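Local coordinates for protein dihydropyrimidinase (PDB 3SFW) that catalyses the reversible hydrolytic ring opening of 5,6-dihydropyrimidines to N-carbamoyl beta-amino acids, very probably at its two-zinc centre, at residues 43-48 / 393-398; 88-93 / 121-126; 374-379 / 453-458. All coordinates share one frame; numbering follows the deposited sequence.

Interaction 1 of 3, residues 43-48 / 393-398; sequences IDATGY and IVLFDP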
loop_
_atom_site.group_PDB
_atom_site.type_symbol
_atom_site.label_atom_id
_atom_site.label_comp_id
_atom_site.label_asym_id
_atom_site.label_seq_id
_atom_site.Cartn_x
_atom_site.Cartn_y
_atom_site.Cartn_z
ATOM N N ILE A 43 0.186 -47.111 25.959
ATOM C CA ILE A 43 -0.167 -46.894 24.556
ATOM C C ILE A 43 1.129 -46.658 23.795
ATOM O O ILE A 43 1.887 -45.701 24.086
ATOM C CB ILE A 43 -1.053 -45.606 24.385
ATOM C CG1 ILE A 43 -2.250 -45.581 25.350
ATOM C CG2 ILE A 43 -1.512 -45.432 22.942
ATOM C CD1 ILE A 43 -3.017 -46.836 25.423
ATOM N N ASP A 44 1.398 -47.515 22.830
ATOM C CA ASP A 44 2.632 -47.422 22.060
ATOM C C ASP A 44 2.521 -46.422 20.885
ATOM O O ASP A 44 1.785 -46.659 19.924
ATOM C CB ASP A 44 2.997 -48.829 21.558
ATOM C CG ASP A 44 4.301 -48.867 20.796
ATOM O OD1 ASP A 44 4.965 -47.827 20.655
ATOM O OD2 ASP A 44 4.677 -49.957 20.325
ATOM N N ALA A 45 3.238 -45.292 20.983
ATOM C CA ALA A 45 3.198 -44.251 19.938
ATOM C C ALA A 45 4.478 -44.188 19.109
ATOM O O ALA A 45 4.743 -43.194 18.442
ATOM C CB ALA A 45 2.886 -42.865 20.562
ATOM N N THR A 46 5.214 -45.310 19.044
ATOM C CA THR A 46 6.383 -45.398 18.178
ATOM C C THR A 46 6.046 -45.013 16.751
ATOM O O THR A 46 5.079 -45.538 16.158
ATOM C CB THR A 46 6.999 -46.871 18.185
ATOM O OG1 THR A 46 7.291 -47.262 19.523
ATOM C CG2 THR A 46 8.292 -46.925 17.381
ATOM N N GLY A 47 6.843 -44.105 16.176
ATOM C CA GLY A 47 6.662 -43.687 14.781
ATOM C C GLY A 47 5.534 -42.664 14.572
ATOM O O GLY A 47 5.245 -42.264 13.444
ATOM N N TYR A 48 4.904 -42.245 15.655
ATOM C CA TYR A 48 3.820 -41.236 15.532
ATOM C C TYR A 48 4.252 -39.890 16.100
ATOM O O TYR A 48 5.034 -39.823 17.085
ATOM C CB TYR A 48 2.552 -41.686 16.293
ATOM C CG TYR A 48 1.981 -43.043 15.869
ATOM C CD1 TYR A 48 2.173 -43.559 14.579
ATOM C CD2 TYR A 48 1.295 -43.816 16.791
ATOM C CE1 TYR A 48 1.621 -44.824 14.221
ATOM C CE2 TYR A 48 0.756 -45.041 16.445
ATOM C CZ TYR A 48 0.926 -45.540 15.182
ATOM O OH TYR A 48 0.321 -46.758 14.877
ATOM N N ILE A 393 -5.881 -35.581 22.267
ATOM C CA ILE A 393 -4.615 -35.868 21.651
ATOM C C ILE A 393 -4.838 -36.758 20.427
ATOM O O ILE A 393 -5.652 -37.684 20.458
ATOM C CB ILE A 393 -3.693 -36.604 22.672
ATOM C CG1 ILE A 393 -3.401 -35.660 23.835
ATOM C CG2 ILE A 393 -2.334 -37.100 21.966
ATOM C CD1 ILE A 393 -2.683 -36.338 25.002
ATOM N N VAL A 394 -4.071 -36.495 19.372
ATOM C CA VAL A 394 -4.115 -37.308 18.155
ATOM C C VAL A 394 -2.791 -38.028 17.993
ATOM O O VAL A 394 -1.721 -37.404 18.080
ATOM C CB VAL A 394 -4.372 -36.419 16.924
ATOM C CG1 VAL A 394 -4.325 -37.253 15.648
ATOM C CG2 VAL A 394 -5.734 -35.737 17.067
ATOM N N LEU A 395 -2.847 -39.348 17.746
ATOM C CA LEU A 395 -1.671 -40.072 17.341
ATOM C C LEU A 395 -1.661 -40.103 15.819
ATOM O O LEU A 395 -2.595 -40.643 15.206
ATOM C CB LEU A 395 -1.720 -41.515 17.892
ATOM C CG LEU A 395 -1.743 -41.684 19.419
ATOM C CD1 LEU A 395 -1.318 -43.109 19.808
ATOM C CD2 LEU A 395 -0.972 -40.685 20.126
ATOM N N PHE A 396 -0.663 -39.435 15.213
ATOM C CA PHE A 396 -0.675 -39.163 13.766
ATOM C C PHE A 396 0.571 -39.791 13.124
ATOM O O PHE A 396 1.714 -39.585 13.608
ATOM C CB PHE A 396 -0.670 -37.633 13.552
ATOM C CG PHE A 396 -0.794 -37.223 12.117
ATOM C CD1 PHE A 396 -2.064 -37.094 11.517
ATOM C CD2 PHE A 396 0.340 -36.860 11.389
ATOM C CE1 PHE A 396 -2.181 -36.702 10.184
ATOM C CE2 PHE A 396 0.219 -36.411 10.062
ATOM C CZ PHE A 396 -1.032 -36.325 9.468
ATOM N N ASP A 397 0.356 -40.640 12.114
ATOM C CA ASP A 397 1.460 -41.272 11.389
ATOM C C ASP A 397 1.773 -40.525 10.094
ATOM O O ASP A 397 1.010 -40.538 9.143
ATOM C CB ASP A 397 1.163 -42.761 11.122
ATOM C CG ASP A 397 2.342 -43.502 10.496
ATOM O OD1 ASP A 397 3.245 -42.845 9.960
ATOM O OD2 ASP A 397 2.350 -44.769 10.532
ATOM N N PRO A 398 2.868 -39.749 10.102
ATOM C CA PRO A 398 3.128 -38.832 8.979
ATOM C C PRO A 398 3.601 -39.569 7.696
ATOM O O PRO A 398 3.685 -38.962 6.620
ATOM C CB PRO A 398 4.243 -37.930 9.536
ATOM C CG PRO A 398 4.989 -38.847 10.514
ATOM C CD PRO A 398 3.931 -39.713 11.134
HETATM O O HOH W 1 5.874 -43.542 11.193
#

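Interaction 2 of 3, residues 88-93 / 121-126; sequences SIVDFC and GFHLMV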
loop_
_atom_site.group_PDB
_atom_site.type_symbol
_atom_site.label_atom_id
_atom_site.label_comp_id
_atom_site.label_asym_id
_atom_site.label_seq_id
_atom_site.Cartn_x
_atom_site.Cartn_y
_atom_site.Cartn_z
ATOM N N SER A 88 -12.422 -30.957 18.948
ATOM C CA SER A 88 -13.419 -29.978 19.391
ATOM C C SER A 88 -13.900 -29.233 18.172
ATOM O O SER A 88 -13.118 -29.017 17.215
ATOM C CB SER A 88 -12.755 -28.963 20.352
ATOM O OG SER A 88 -12.619 -29.575 21.599
ATOM N N ILE A 89 -15.169 -28.826 18.181
ATOM C CA ILE A 89 -15.702 -27.980 17.140
ATOM C C ILE A 89 -16.396 -26.779 17.745
ATOM O O ILE A 89 -16.787 -26.800 18.935
ATOM C CB ILE A 89 -16.782 -28.729 16.248
ATOM C CG1 ILE A 89 -17.980 -29.194 17.109
ATOM C CG2 ILE A 89 -16.154 -29.938 15.522
ATOM C CD1 ILE A 89 -19.137 -29.690 16.253
ATOM N N VAL A 90 -16.565 -25.735 16.934
ATOM C CA VAL A 90 -17.377 -24.616 17.372
ATOM C C VAL A 90 -18.332 -24.340 16.240
ATOM O O VAL A 90 -17.904 -24.017 15.091
ATOM C CB VAL A 90 -16.544 -23.350 17.726
ATOM C CG1 VAL A 90 -17.448 -22.363 18.521
ATOM C CG2 VAL A 90 -15.292 -23.752 18.607
ATOM N N ASP A 91 -19.612 -24.605 16.518
ATOM C CA ASP A 91 -20.652 -24.618 15.483
ATOM C C ASP A 91 -21.480 -23.325 15.516
ATOM O O ASP A 91 -21.692 -22.741 16.577
ATOM C CB ASP A 91 -21.558 -25.830 15.780
ATOM C CG ASP A 91 -22.445 -26.199 14.608
ATOM O OD1 ASP A 91 -23.565 -25.665 14.540
ATOM O OD2 ASP A 91 -21.982 -27.023 13.759
ATOM N N PHE A 92 -21.962 -22.881 14.351
ATOM C CA PHE A 92 -22.800 -21.678 14.287
ATOM C C PHE A 92 -24.281 -21.895 14.639
ATOM O O PHE A 92 -25.077 -22.408 13.814
ATOM C CB PHE A 92 -22.656 -21.036 12.888
ATOM C CG PHE A 92 -21.304 -20.423 12.664
ATOM C CD1 PHE A 92 -20.287 -21.127 12.019
ATOM C CD2 PHE A 92 -21.052 -19.143 13.089
ATOM C CE1 PHE A 92 -19.054 -20.576 11.814
ATOM C CE2 PHE A 92 -19.791 -18.575 12.913
ATOM C CZ PHE A 92 -18.775 -19.315 12.291
ATOM N N CYS A 93 -24.667 -21.338 15.778
ATOM C CA CYS A 93 -26.083 -21.285 16.177
ATOM C C CYS A 93 -26.785 -20.137 15.443
ATOM O O CYS A 93 -26.449 -18.934 15.613
ATOM C CB CYS A 93 -26.141 -21.079 17.693
ATOM S SG CYS A 93 -27.836 -20.800 18.288
ATOM N N GLY A 121 -18.423 -26.149 21.096
ATOM C CA GLY A 121 -18.952 -24.902 21.562
ATOM C C GLY A 121 -19.874 -24.373 20.503
ATOM O O GLY A 121 -20.030 -25.001 19.416
ATOM N N PHE A 122 -20.509 -23.234 20.799
ATOM C CA PHE A 122 -21.306 -22.538 19.806
ATOM C C PHE A 122 -20.818 -21.106 19.609
ATOM O O PHE A 122 -20.534 -20.400 20.582
ATOM C CB PHE A 122 -22.796 -22.471 20.232
ATOM C CG PHE A 122 -23.454 -23.824 20.377
ATOM C CD1 PHE A 122 -23.232 -24.856 19.436
ATOM C CD2 PHE A 122 -24.300 -24.067 21.457
ATOM C CE1 PHE A 122 -23.743 -26.093 19.619
ATOM C CE2 PHE A 122 -24.839 -25.354 21.653
ATOM C CZ PHE A 122 -24.598 -26.344 20.726
ATOM N N HIS A 123 -20.880 -20.629 18.350
ATOM C CA HIS A 123 -20.960 -19.173 18.068
ATOM C C HIS A 123 -22.440 -18.781 17.959
ATOM O O HIS A 123 -23.287 -19.627 17.697
ATOM C CB HIS A 123 -20.292 -18.810 16.718
ATOM C CG HIS A 123 -18.993 -19.504 16.455
ATOM N ND1 HIS A 123 -17.805 -19.176 17.106
ATOM C CD2 HIS A 123 -18.681 -20.454 15.537
ATOM C CE1 HIS A 123 -16.831 -19.906 16.581
ATOM N NE2 HIS A 123 -17.356 -20.742 15.688
ATOM N N LEU A 124 -22.736 -17.489 17.978
ATOM C CA LEU A 124 -24.165 -17.057 17.819
ATOM C C LEU A 124 -24.305 -16.059 16.681
ATOM O O LEU A 124 -23.640 -15.007 16.680
ATOM C CB LEU A 124 -24.650 -16.399 19.120
ATOM C CG LEU A 124 -26.124 -15.972 19.077
ATOM C CD1 LEU A 124 -27.008 -17.232 19.011
ATOM C CD2 LEU A 124 -26.401 -15.207 20.375
ATOM N N MET A 125 -25.167 -16.381 15.714
ATOM C CA MET A 125 -25.539 -15.435 14.629
ATOM C C MET A 125 -26.319 -14.238 15.166
ATOM O O MET A 125 -27.230 -14.408 15.973
ATOM C CB MET A 125 -26.381 -16.164 13.604
ATOM C CG MET A 125 -27.022 -15.205 12.573
ATOM S SD MET A 125 -28.029 -16.304 11.494
ATOM C CE MET A 125 -29.048 -15.018 10.729
ATOM N N VAL A 126 -25.943 -13.038 14.761
ATOM C CA VAL A 126 -26.765 -11.818 15.065
ATOM C C VAL A 126 -27.369 -11.332 13.742
ATOM O O VAL A 126 -26.625 -11.111 12.774
ATOM C CB VAL A 126 -25.917 -10.711 15.741
ATOM C CG1 VAL A 126 -26.753 -9.464 16.052
ATOM C CG2 VAL A 126 -25.310 -11.258 17.035
#

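Interaction 3 of 3, residues 374-379 / 453-458; sequences KLFGMF and VKRSTF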
loop_
_atom_site.group_PDB
_atom_site.type_symbol
_atom_site.label_atom_id
_atom_site.label_comp_id
_atom_site.label_asym_id
_atom_site.label_seq_id
_atom_site.Cartn_x
_atom_site.Cartn_y
_atom_site.Cartn_z
ATOM N N LYS A 374 -7.156 -20.144 21.535
ATOM C CA LYS A 374 -6.871 -18.854 22.121
ATOM C C LYS A 374 -7.878 -17.746 21.646
ATOM O O LYS A 374 -8.445 -17.000 22.457
ATOM C CB LYS A 374 -5.434 -18.475 21.767
ATOM C CG LYS A 374 -4.418 -19.280 22.623
ATOM C CD LYS A 374 -3.017 -19.092 22.106
ATOM C CE LYS A 374 -2.013 -19.726 23.118
ATOM N NZ LYS A 374 -0.672 -19.363 22.590
ATOM N N LEU A 375 -8.181 -17.730 20.355
ATOM C CA LEU A 375 -9.078 -16.705 19.821
ATOM C C LEU A 375 -10.511 -16.966 20.280
ATOM O O LEU A 375 -11.301 -16.049 20.332
ATOM C CB LEU A 375 -9.043 -16.692 18.281
ATOM C CG LEU A 375 -7.753 -16.046 17.755
ATOM C CD1 LEU A 375 -7.608 -16.225 16.189
ATOM C CD2 LEU A 375 -7.747 -14.557 18.150
ATOM N N PHE A 376 -10.845 -18.242 20.521
ATOM C CA PHE A 376 -12.227 -18.621 20.872
ATOM C C PHE A 376 -12.420 -18.986 22.349
ATOM O O PHE A 376 -13.485 -19.446 22.748
ATOM C CB PHE A 376 -12.701 -19.743 19.929
ATOM C CG PHE A 376 -12.954 -19.220 18.537
ATOM C CD1 PHE A 376 -14.037 -18.372 18.309
ATOM C CD2 PHE A 376 -12.026 -19.422 17.510
ATOM C CE1 PHE A 376 -14.241 -17.792 17.037
ATOM C CE2 PHE A 376 -12.257 -18.909 16.220
ATOM C CZ PHE A 376 -13.314 -18.018 16.000
ATOM N N GLY A 377 -11.436 -18.653 23.173
ATOM C CA GLY A 377 -11.679 -18.671 24.659
ATOM C C GLY A 377 -11.738 -20.082 25.232
ATOM O O GLY A 377 -12.492 -20.360 26.186
ATOM N N MET A 378 -10.951 -20.988 24.645
ATOM C CA MET A 378 -10.954 -22.409 25.058
ATOM C C MET A 378 -9.567 -22.791 25.550
ATOM O O MET A 378 -9.316 -23.934 25.773
ATOM C CB MET A 378 -11.296 -23.337 23.835
ATOM C CG MET A 378 -12.737 -23.107 23.270
ATOM S SD MET A 378 -12.937 -23.689 21.532
ATOM C CE MET A 378 -13.029 -25.437 21.820
ATOM N N PHE A 379 -8.664 -21.822 25.710
ATOM C CA PHE A 379 -7.258 -22.142 26.029
ATOM C C PHE A 379 -7.055 -21.787 27.513
ATOM O O PHE A 379 -7.533 -20.750 27.960
ATOM C CB PHE A 379 -6.314 -21.275 25.174
ATOM C CG PHE A 379 -4.859 -21.668 25.302
ATOM C CD1 PHE A 379 -4.009 -20.974 26.157
ATOM C CD2 PHE A 379 -4.373 -22.770 24.594
ATOM C CE1 PHE A 379 -2.652 -21.387 26.301
ATOM C CE2 PHE A 379 -3.074 -23.175 24.756
ATOM C CZ PHE A 379 -2.212 -22.470 25.584
ATOM N N VAL A 453 -18.652 -26.815 25.600
ATOM C CA VAL A 453 -17.569 -26.001 26.193
ATOM C C VAL A 453 -18.014 -24.562 26.371
ATOM O O VAL A 453 -18.450 -23.924 25.400
ATOM C CB VAL A 453 -16.324 -26.014 25.264
ATOM C CG1 VAL A 453 -15.181 -25.164 25.898
ATOM C CG2 VAL A 453 -15.876 -27.470 25.087
ATOM N N LYS A 454 -18.063 -24.096 27.623
ATOM C CA LYS A 454 -18.426 -22.688 27.915
ATOM C C LYS A 454 -17.167 -21.849 27.784
ATOM O O LYS A 454 -16.163 -22.139 28.447
ATOM C CB LYS A 454 -18.997 -22.543 29.364
ATOM C CG LYS A 454 -20.489 -22.916 29.534
ATOM C CD LYS A 454 -20.987 -22.605 30.989
ATOM C CE LYS A 454 -22.518 -22.254 31.097
ATOM N NZ LYS A 454 -23.454 -22.928 30.121
ATOM N N ARG A 455 -17.151 -20.922 26.826
ATOM C CA ARG A 455 -15.914 -20.261 26.458
ATOM C C ARG A 455 -15.699 -18.952 27.157
ATOM O O ARG A 455 -16.663 -18.295 27.589
ATOM C CB ARG A 455 -15.890 -20.101 24.927
ATOM C CG ARG A 455 -15.970 -21.513 24.277
ATOM C CD ARG A 455 -16.005 -21.481 22.721
ATOM N NE ARG A 455 -17.175 -20.752 22.221
ATOM C CZ ARG A 455 -17.111 -19.567 21.617
ATOM N NH1 ARG A 455 -18.241 -18.991 21.171
ATOM N NH2 ARG A 455 -15.909 -18.967 21.417
ATOM N N SER A 456 -14.431 -18.611 27.376
ATOM C CA SER A 456 -14.098 -17.403 28.093
ATOM C C SER A 456 -14.207 -16.166 27.203
ATOM O O SER A 456 -14.224 -16.276 25.960
ATOM C CB SER A 456 -12.699 -17.546 28.728
ATOM O OG SER A 456 -11.734 -17.700 27.720
ATOM N N THR A 457 -14.333 -15.001 27.828
ATOM C CA THR A 457 -14.382 -13.738 27.076
ATOM C C THR A 457 -13.081 -13.493 26.387
ATOM O O THR A 457 -12.055 -14.084 26.751
ATOM C CB THR A 457 -14.749 -12.535 27.950
ATOM O OG1 THR A 457 -13.903 -12.525 29.096
ATOM C CG2 THR A 457 -16.247 -12.650 28.419
ATOM N N PHE A 458 -13.085 -12.570 25.433
ATOM C CA PHE A 458 -11.959 -12.462 24.539
ATOM C C PHE A 458 -10.707 -11.914 25.200
ATOM O O PHE A 458 -10.746 -10.864 25.879
ATOM C CB PHE A 458 -12.315 -11.558 23.357
ATOM C CG PHE A 458 -11.243 -11.535 22.301
ATOM C CD1 PHE A 458 -11.037 -12.651 21.483
ATOM C CD2 PHE A 458 -10.443 -10.426 22.148
ATOM C CE1 PHE A 458 -10.058 -12.612 20.506
ATOM C CE2 PHE A 458 -9.461 -10.396 21.170
ATOM C CZ PHE A 458 -9.260 -11.490 20.388
HETATM O O HOH W 2 -14.357 -15.983 21.194
HETATM O O HOH W 3 -13.585 -21.756 29.104
#

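Interaction 1 of 3, residues 43-48 / 393-398
Tyr48 and Asp397, their CA atoms 4.8 Å apart, mark where the two backbones draw closest, as the chain leaves a type II beta turn running from Ala45 to Tyr48. The segments do not pair as strands; a bent CA-H...O contact puts Tyr48 CA 3.3 Å from Phe396 O. The Tyr48 side chain carries much of the contact. With CG anti to the carbonyl carbon (chi1 -57°), the ring slants across residues 395-397 and rests on two side chains at once: CD2 lies 3.9 Å from Leu395 CB, and across the ring CD1 lies 3.7 Å from Asp397 CB. The carboxylate of Asp397 is turned 49° from the ring and brings OD2 to its edge, near CE1, while Thr46 O sits over the centre of one ring face. An alanine here would strip away the aromatic cover of Leu395 and Asp397 CB, and would probably leave the Asp397 side chain less firmly placed and a gap beside Ile428, which the Tyr48 side chain also touches.

Polar groups gather at the turn. A water gives one hydrogen bond to Gly47 O at 2.7 Å and another to Asp397 OD1, which is also bonded to Thr399 OG1. Asp44 OD1 forms an Asx turn with Thr46 N and takes a second bond from Thr46 OG1, 2.6 Å away. On the apolar side, Leu395 CD1 meets Ile43 CG2 at 3.9 Å, the two side chains crossing at about a right angle, and Leu50 touches both Leu395 and Ala45. Apolar contact between strands of two different sheets is consistent with the small beta domain beside the barrel in cyclic amidohydrolases, built from both ends of the chain; here strand 41-44 of its N-terminal sheet meets strand 393-403.

Interaction 2 of 3, residues 88-93 / 121-126
Val90 and Gly121, Asp91 and Phe122, Phe92 and His123, and Cys93 and Leu124 face one another in register as parallel bridges, and five backbone hydrogen bonds stitch the two strands together. Gly121 N donates to Ile89 O at 2.8 Å, Asp91 N to Gly121 O, His123 N to Asp91 O at 2.9 Å and Cys93 N to His123 O. The series runs on past the end of strand 119-124, where Met125 N donates to Cys93 O at 2.9 Å. Asp91 O takes a CA-H...O contact as well, from Phe122 CA at 3.3 Å.

These strands flank helix 101-112 in a beta-alpha-beta crossover, the repeating step of the TIM barrel that amidohydrolases share, so Asp91, Cys93, Phe122 and Leu124 point toward the surrounding helices while Val90, Phe92 and His123 point into the barrel.

The ring contacts between the two strands lie on the inner face, around Val90, Phe92 and His123. His123 CD2 stands over the centre of the Phe92 ring, 3.4 Å from CE2, with the ring planes 36° apart. Val90 CG1, anti to the backbone N (chi1 -165°), lies over a face of the imidazole, though the spacing modelled there is too short to be trusted. The imidazole's rotation is fixed by hydrogen bonds at both nitrogens, ND1 with Ser148 OG and NE2 with Pro57 O. Phe92 in turn meets the rings of the zinc ligands His58 and His60, placing it in the second shell of the metal site.

Apolar and polar contacts share the outer face. Cys93 SG touches Leu124 CD1 at 3.7 Å, with Ile105 also against Leu124. The buried carboxylate of Asp91 is satisfied outside the pair: OD1 bonds to Trp108 NE1, and OD2 to Thr59 OG1 and Leu61 N.

Interaction 3 of 3, residues 374-379 / 453-458
Arg455 and Ser456, in the C-terminal tail, grip the C-terminal end of helix 361-376 in a contact that combines two hydrogen bonds with apolar packing. The helix closes in a Schellman motif at Gly377, whose positive phi suits glycine. A side chain would also be hard to place, because a CB on Gly377 would come within 2.3 Å of Ser456 O.

Two hydrogen bonds from the tail reach the carbonyls of Phe376 and Gly377. Ser456 N donates to Gly377 O at 2.9 Å. One residue earlier, Arg455 NH2 donates to Phe376 O at 2.8 Å, with the oxygen close to the guanidinium plane. The bend of the arginine at chi3 (-61°) folds the group back alongside Phe376, where NH2 lies at the edge of the phenyl ring and 3.6 Å from Phe376 CB; the two planes stand 56° apart. A positive charge here probably suits the negative end of the helix. The other amino group of the guanidinium, NH1, binds Ser148 OG and Phe122 O, so Arg455 ties the helix end to the barrel strand beyond.

Apolar contacts flank these bonds. Met378 CG packs 3.7 Å from Arg455 CD and touches Val453 CG1. At the far end Leu375 CD2 runs beside Phe458 CE1, 3.8 Å away, and Leu375 O lies at the phenyl edge. Around this clasp, Met378 reaches Ser88 and Val90 of strand 86-93 and Ile55 of strand 49-59, Phe376 leans on Pro57 of the same strand and on His123 of strand 119-124, and Lys374 packs against Ala13 of a second subunit.

The three contacts grade from barrel core to its beta appendage. Interaction 2 is wholly buried, two neighbouring strands joined by regular backbone bonds, with Phe92 on its inner face near the metal site. Interaction 3 leans directly on it: Val90 CG2 lies 3.8 Å from Met378 SD, and the tail's arginine spans both. Interaction 3 pairs helix-end carbonyls with a guanidinium and a backbone N-H, flanked by apolar side chains. Interaction 1 is only partly buried, about 30 Å from interaction 2 between centres, and relies on side-chain packing and a water instead of direct hydrogen bonds. Even so, strand 393-403 of interaction 1 and both strands of interaction 2 belong to one curled sheet.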